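Local structure of aclacinomycin oxidoreductase (AknOx) (Streptomyces galilaeus, 2IPI) at residues A[66-71]-A[104-109]; A[74-79]-A[508-513]. The protein oxidises the terminal sugar of aclacinomycin antibiotics in two successive steps, using a doubly covalently attached FAD and molecular oxygen. All blocks are in the same frame, centred on the assembly; numbering follows the deposited sequence.

Overall arrangement
From the N terminus the chain runs through strand 58-61 into helix 65-78, which supplies the first segment of both contacts. Contact 1 (66-71 with 104-109) closes a loop of 32 residues that contains strand 82-85. It packs the early part of the helix against the end of strand 102-105. Contact 2 (74-79 with 508-513) spans 428 residues. It joins the C-terminal end of the same helix to the loop after helix 495-505. The two contacts cross along the chain, because 74-79 lies between the segments of contact 1. Their centres are about 15 Å apart. Together they tie the helix to the mixed sheet of the FAD-binding domain and to the berberine-like C-terminal region.

Contact 1: residues A[66-71]-A[104-109]; sequences DQVVDA and IDMSQM
No flat group lies between Val68 and Ala71 of the helix and Ile104 and Met106 facing them; the flat group nearby is the Asp105 carboxylate, at the end of strand 102-105. Two donors of Ser107 meet its OD2. The backbone N of Ser107 approaches almost along the C-O bond, 2.9 Å from Asp105 OD2, with an N-H...O angle of 156°. The hydroxyl comes from above the carboxylate plane, 44° out of it, and Ser107 OG lies 2.7 Å from Asp105 OD2. The other oxygen, OD1, forms a salt bridge with Arg46. The buried carboxylate is thus held at both oxygens. The bond from Ser107 N makes an Asx turn, which overlaps a type I turn from Met106 to Met109.

The contact itself is apolar and loose. Ala71 CB meets the CG2 branch of Ile104 at 4.1 Å. Ile104 has CG1 between the backbone N and the carbonyl carbon (chi1 62°). This leaves CG2 facing the helix, while the CG1-CD1 arm runs away from Ala71. Helix 65-78 is the connection of a beta-alpha-beta crossover from strand 58-61 to strand 82-85. Strand 102-105 lies between these two parallel strands, in the FAD-binding domain of the PCMH type.

One helical turn before Ala71, Val68 CG2 faces the terminal methyl of Met106, with CE 4.4 Å from Val68 CG2. The Met106 side chain does not start out toward the helix. Rotations about CB-CG and CG-SD, neither of them at a usual staggered value, bring its methyl to Val68. Ile221 of strand 221-227 touches Val68, Ile104 and Met106. The nearest atoms of the Met106 side chain and the bound FAD are about 5 Å apart.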
loop_
_atom_site.group_PDB
_atom_site.type_symbol
_atom_site.label_atom_id
_atom_site.label_comp_id
_atom_site.label_asym_id
_atom_site.label_seq_id
_atom_site.Cartn_x
_atom_site.Cartn_y
_atom_site.Cartn_z
ATOM N N ASP A 66 16.903 -15.700 -14.470
ATOM C CA ASP A 66 17.793 -16.861 -14.386
ATOM C C ASP A 66 18.776 -16.656 -13.241
ATOM O O ASP A 66 19.185 -17.603 -12.567
ATOM C CB ASP A 66 18.557 -17.113 -15.684
ATOM C CG ASP A 66 17.674 -17.264 -16.907
ATOM O OD1 ASP A 66 16.518 -17.724 -16.791
ATOM O OD2 ASP A 66 18.136 -16.912 -18.013
ATOM N N GLN A 67 19.150 -15.387 -13.031
ATOM C CA GLN A 67 20.055 -15.077 -11.914
ATOM C C GLN A 67 19.294 -15.293 -10.616
ATOM O O GLN A 67 19.813 -15.744 -9.594
ATOM C CB GLN A 67 20.616 -13.657 -12.021
ATOM C CG GLN A 67 21.417 -13.431 -13.297
ATOM C CD GLN A 67 22.168 -12.127 -13.390
ATOM O OE1 GLN A 67 22.356 -11.421 -12.398
ATOM N NE2 GLN A 67 22.605 -11.814 -14.611
ATOM N N VAL A 68 17.989 -15.001 -10.665
ATOM C CA VAL A 68 17.207 -15.179 -9.440
ATOM C C VAL A 68 17.145 -16.671 -9.106
ATOM O O VAL A 68 17.301 -17.045 -7.938
ATOM C CB VAL A 68 15.805 -14.581 -9.522
ATOM C CG1 VAL A 68 15.109 -14.770 -8.176
ATOM C CG2 VAL A 68 15.808 -13.100 -9.876
ATOM N N VAL A 69 16.943 -17.501 -10.141
ATOM C CA VAL A 69 16.949 -18.952 -9.911
ATOM C C VAL A 69 18.232 -19.393 -9.234
ATOM O O VAL A 69 18.222 -20.144 -8.252
ATOM C CB VAL A 69 16.730 -19.738 -11.213
ATOM C CG1 VAL A 69 17.094 -21.209 -11.049
ATOM C CG2 VAL A 69 15.279 -19.588 -11.662
ATOM N N ASP A 70 19.371 -18.923 -9.724
ATOM C CA ASP A 70 20.685 -19.284 -9.213
ATOM C C ASP A 70 20.817 -18.874 -7.750
ATOM O O ASP A 70 21.242 -19.677 -6.922
ATOM C CB ASP A 70 21.705 -18.648 -10.135
ATOM C CG ASP A 70 23.116 -18.475 -9.664
ATOM O OD1 ASP A 70 23.457 -19.077 -8.626
ATOM O OD2 ASP A 70 23.877 -17.737 -10.334
ATOM N N ALA A 71 20.463 -17.634 -7.445
ATOM C CA ALA A 71 20.587 -17.106 -6.100
ATOM C C ALA A 71 19.778 -17.911 -5.087
ATOM O O ALA A 71 20.329 -18.203 -4.021
ATOM C CB ALA A 71 20.140 -15.647 -6.055
ATOM N N ILE A 104 17.883 -11.091 -1.430
ATOM C CA ILE A 104 17.997 -10.893 -2.886
ATOM C C ILE A 104 17.389 -9.534 -3.220
ATOM O O ILE A 104 16.199 -9.317 -3.000
ATOM C CB ILE A 104 17.334 -12.025 -3.673
ATOM C CG1 ILE A 104 15.835 -12.198 -3.475
ATOM C CG2 ILE A 104 18.021 -13.359 -3.338
ATOM C CD1 ILE A 104 15.541 -13.201 -2.377
ATOM N N ASP A 105 18.242 -8.666 -3.712
ATOM C CA ASP A 105 17.954 -7.279 -4.029
ATOM C C ASP A 105 17.769 -7.085 -5.537
ATOM O O ASP A 105 18.656 -7.406 -6.334
ATOM C CB ASP A 105 19.088 -6.369 -3.557
ATOM C CG ASP A 105 18.643 -4.908 -3.549
ATOM O OD1 ASP A 105 18.838 -4.247 -2.516
ATOM O OD2 ASP A 105 18.093 -4.428 -4.557
ATOM N N MET A 106 16.592 -6.599 -5.895
ATOM C CA MET A 106 16.144 -6.551 -7.282
ATOM C C MET A 106 16.265 -5.149 -7.876
ATOM O O MET A 106 15.768 -4.922 -8.973
ATOM C CB MET A 106 14.684 -7.003 -7.378
ATOM C CG MET A 106 14.338 -8.101 -6.366
ATOM S SD MET A 106 14.314 -9.714 -7.172
ATOM C CE MET A 106 15.637 -10.546 -6.313
ATOM N N SER A 107 16.882 -4.259 -7.134
ATOM C CA SER A 107 16.892 -2.829 -7.454
ATOM C C SER A 107 17.603 -2.510 -8.760
ATOM O O SER A 107 17.421 -1.412 -9.299
ATOM C CB SER A 107 17.555 -2.073 -6.302
ATOM O OG SER A 107 18.931 -2.419 -6.221
ATOM N N GLN A 108 18.393 -3.447 -9.276
ATOM C CA GLN A 108 19.042 -3.264 -10.573
ATOM C C GLN A 108 18.110 -3.660 -11.721
ATOM O O GLN A 108 18.416 -3.448 -12.904
ATOM C CB GLN A 108 20.345 -4.061 -10.655
ATOM C CG GLN A 108 21.494 -3.645 -9.766
ATOM C CD GLN A 108 22.026 -2.260 -10.031
ATOM O OE1 GLN A 108 21.235 -1.327 -10.185
ATOM N NE2 GLN A 108 23.342 -2.066 -10.102
ATOM N N MET A 109 16.944 -4.212 -11.430
ATOM C CA MET A 109 16.009 -4.693 -12.436
ATOM C C MET A 109 14.757 -3.835 -12.539
ATOM O O MET A 109 13.796 -4.179 -11.850
ATOM C CB MET A 109 15.576 -6.134 -12.103
ATOM C CG MET A 109 16.717 -7.131 -12.054
ATOM S SD MET A 109 16.134 -8.813 -11.643
ATOM C CE MET A 109 15.164 -9.135 -13.128
#

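Contact 2: residues A[74-79]-A[508-513]; sequences QAMAAG and RDVFRH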
loop_
_atom_site.group_PDB
_atom_site.type_symbol
_atom_site.label_atom_id
_atom_site.label_comp_id
_atom_site.label_asym_id
_atom_site.label_seq_id
_atom_site.Cartn_x
_atom_site.Cartn_y
_atom_site.Cartn_z
ATOM N N GLN A 74 21.450 -21.195 -4.518
ATOM C CA GLN A 74 22.649 -21.083 -3.678
ATOM C C GLN A 74 22.317 -20.871 -2.213
ATOM O O GLN A 74 22.980 -21.364 -1.290
ATOM C CB GLN A 74 23.527 -19.952 -4.212
ATOM C CG GLN A 74 24.214 -20.300 -5.538
ATOM C CD GLN A 74 25.325 -19.313 -5.870
ATOM O OE1 GLN A 74 26.058 -18.849 -4.985
ATOM N NE2 GLN A 74 25.474 -19.000 -7.160
ATOM N N ALA A 75 21.262 -20.106 -1.908
ATOM C CA ALA A 75 20.921 -19.912 -0.501
ATOM C C ALA A 75 20.307 -21.159 0.114
ATOM O O ALA A 75 20.505 -21.481 1.301
ATOM C CB ALA A 75 19.950 -18.744 -0.329
ATOM N N MET A 76 19.518 -21.892 -0.681
ATOM C CA MET A 76 18.934 -23.098 -0.078
ATOM C C MET A 76 20.058 -24.082 0.256
ATOM O O MET A 76 20.072 -24.674 1.332
ATOM C CB MET A 76 17.894 -23.727 -0.991
ATOM C CG MET A 76 16.739 -22.776 -1.350
ATOM S SD MET A 76 15.456 -23.584 -2.324
ATOM C CE MET A 76 14.998 -24.908 -1.170
ATOM N N ALA A 77 21.018 -24.233 -0.662
ATOM C CA ALA A 77 22.162 -25.110 -0.433
ATOM C C ALA A 77 22.992 -24.645 0.751
ATOM O O ALA A 77 23.770 -25.413 1.322
ATOM C CB ALA A 77 23.019 -25.219 -1.693
ATOM N N ALA A 78 22.837 -23.374 1.131
ATOM C CA ALA A 78 23.555 -22.867 2.307
ATOM C C ALA A 78 22.640 -22.740 3.515
ATOM O O ALA A 78 23.051 -22.364 4.613
ATOM C CB ALA A 78 24.225 -21.551 1.945
ATOM N N GLY A 79 21.367 -23.068 3.319
ATOM C CA GLY A 79 20.342 -23.022 4.350
ATOM C C GLY A 79 20.188 -21.620 4.918
ATOM O O GLY A 79 19.889 -21.334 6.066
ATOM N N ARG A 508 7.789 -26.354 0.328
ATOM C CA ARG A 508 8.879 -26.337 1.271
ATOM C C ARG A 508 8.891 -25.069 2.140
ATOM O O ARG A 508 9.867 -24.913 2.885
ATOM C CB ARG A 508 10.222 -26.426 0.549
ATOM C CG ARG A 508 10.375 -27.442 -0.565
ATOM C CD ARG A 508 11.820 -27.935 -0.666
ATOM N NE ARG A 508 11.843 -29.394 -0.757
ATOM C CZ ARG A 508 12.631 -30.193 -0.061
ATOM N NH1 ARG A 508 12.530 -31.505 -0.260
ATOM N NH2 ARG A 508 13.503 -29.710 0.805
ATOM N N ASP A 509 7.905 -24.186 2.061
ATOM C CA ASP A 509 7.866 -22.980 2.910
ATOM C C ASP A 509 9.178 -22.213 2.855
ATOM O O ASP A 509 9.852 -21.904 3.849
ATOM C CB ASP A 509 7.538 -23.343 4.366
ATOM C CG ASP A 509 7.054 -22.169 5.212
ATOM O OD1 ASP A 509 6.528 -21.171 4.668
ATOM O OD2 ASP A 509 6.874 -22.324 6.450
ATOM N N VAL A 510 9.609 -21.890 1.625
ATOM C CA VAL A 510 10.907 -21.250 1.454
ATOM C C VAL A 510 10.786 -19.747 1.685
ATOM O O VAL A 510 11.741 -19.127 2.166
ATOM C CB VAL A 510 11.483 -21.608 0.076
ATOM C CG1 VAL A 510 12.718 -20.820 -0.279
ATOM C CG2 VAL A 510 11.828 -23.099 0.101
ATOM N N PHE A 511 9.601 -19.245 1.354
ATOM C CA PHE A 511 9.250 -17.834 1.489
ATOM C C PHE A 511 8.262 -17.601 2.625
ATOM O O PHE A 511 7.118 -18.033 2.644
ATOM C CB PHE A 511 8.681 -17.302 0.160
ATOM C CG PHE A 511 9.620 -17.702 -0.976
ATOM C CD1 PHE A 511 9.377 -18.812 -1.746
ATOM C CD2 PHE A 511 10.752 -16.943 -1.236
ATOM C CE1 PHE A 511 10.214 -19.203 -2.778
ATOM C CE2 PHE A 511 11.597 -17.335 -2.246
ATOM C CZ PHE A 511 11.364 -18.452 -3.014
ATOM N N ARG A 512 8.776 -16.898 3.635
ATOM C CA ARG A 512 8.047 -16.708 4.869
ATOM C C ARG A 512 8.514 -15.440 5.580
ATOM O O ARG A 512 9.551 -14.892 5.213
ATOM C CB ARG A 512 8.248 -17.928 5.783
ATOM N N HIS A 513 7.752 -15.016 6.571
ATOM C CA HIS A 513 8.015 -13.887 7.455
ATOM C C HIS A 513 6.889 -13.887 8.500
ATOM O O HIS A 513 6.012 -14.745 8.355
ATOM C CB HIS A 513 8.092 -12.534 6.760
ATOM C CG HIS A 513 6.909 -12.188 5.903
ATOM N ND1 HIS A 513 6.973 -12.166 4.528
ATOM C CD2 HIS A 513 5.629 -11.874 6.217
ATOM C CE1 HIS A 513 5.787 -11.843 4.030
ATOM N NE2 HIS A 513 4.952 -11.653 5.030
#
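Met76 lays its terminal methyl against one branch of Val510, with CE 3.9 Å from Val510 CG2. The two side chains cross at about a right angle. Met76 is extended as far as its sulfur and then bends (chi3 59°), which turns CE toward the valine. The same methyl lies more loosely beside the aliphatic part of Arg508, 4.4 Å from its CD. The polar end of Arg508 is used elsewhere: its NE donates to the backbone O of Ala187.

Helix 65-78 of the FAD-binding domain ends here in a Schellman motif. Gly79 has positive phi, and its N donates to Met76 O at 2.9 Å. The loop across from it belongs to the berberine-like C-terminal region, so the contact joins two parts of the fold at the surface. Val510 also touches Ile82 of strand 82-85. The other branch of Val510, CG1, lies over one face of the Phe511 ring, 3.8 Å above the plane and offset toward the rim. Asp506 braces the loop through both carboxylate oxygens: OD1 accepts from Val510 N and OD2 from Phe511 N.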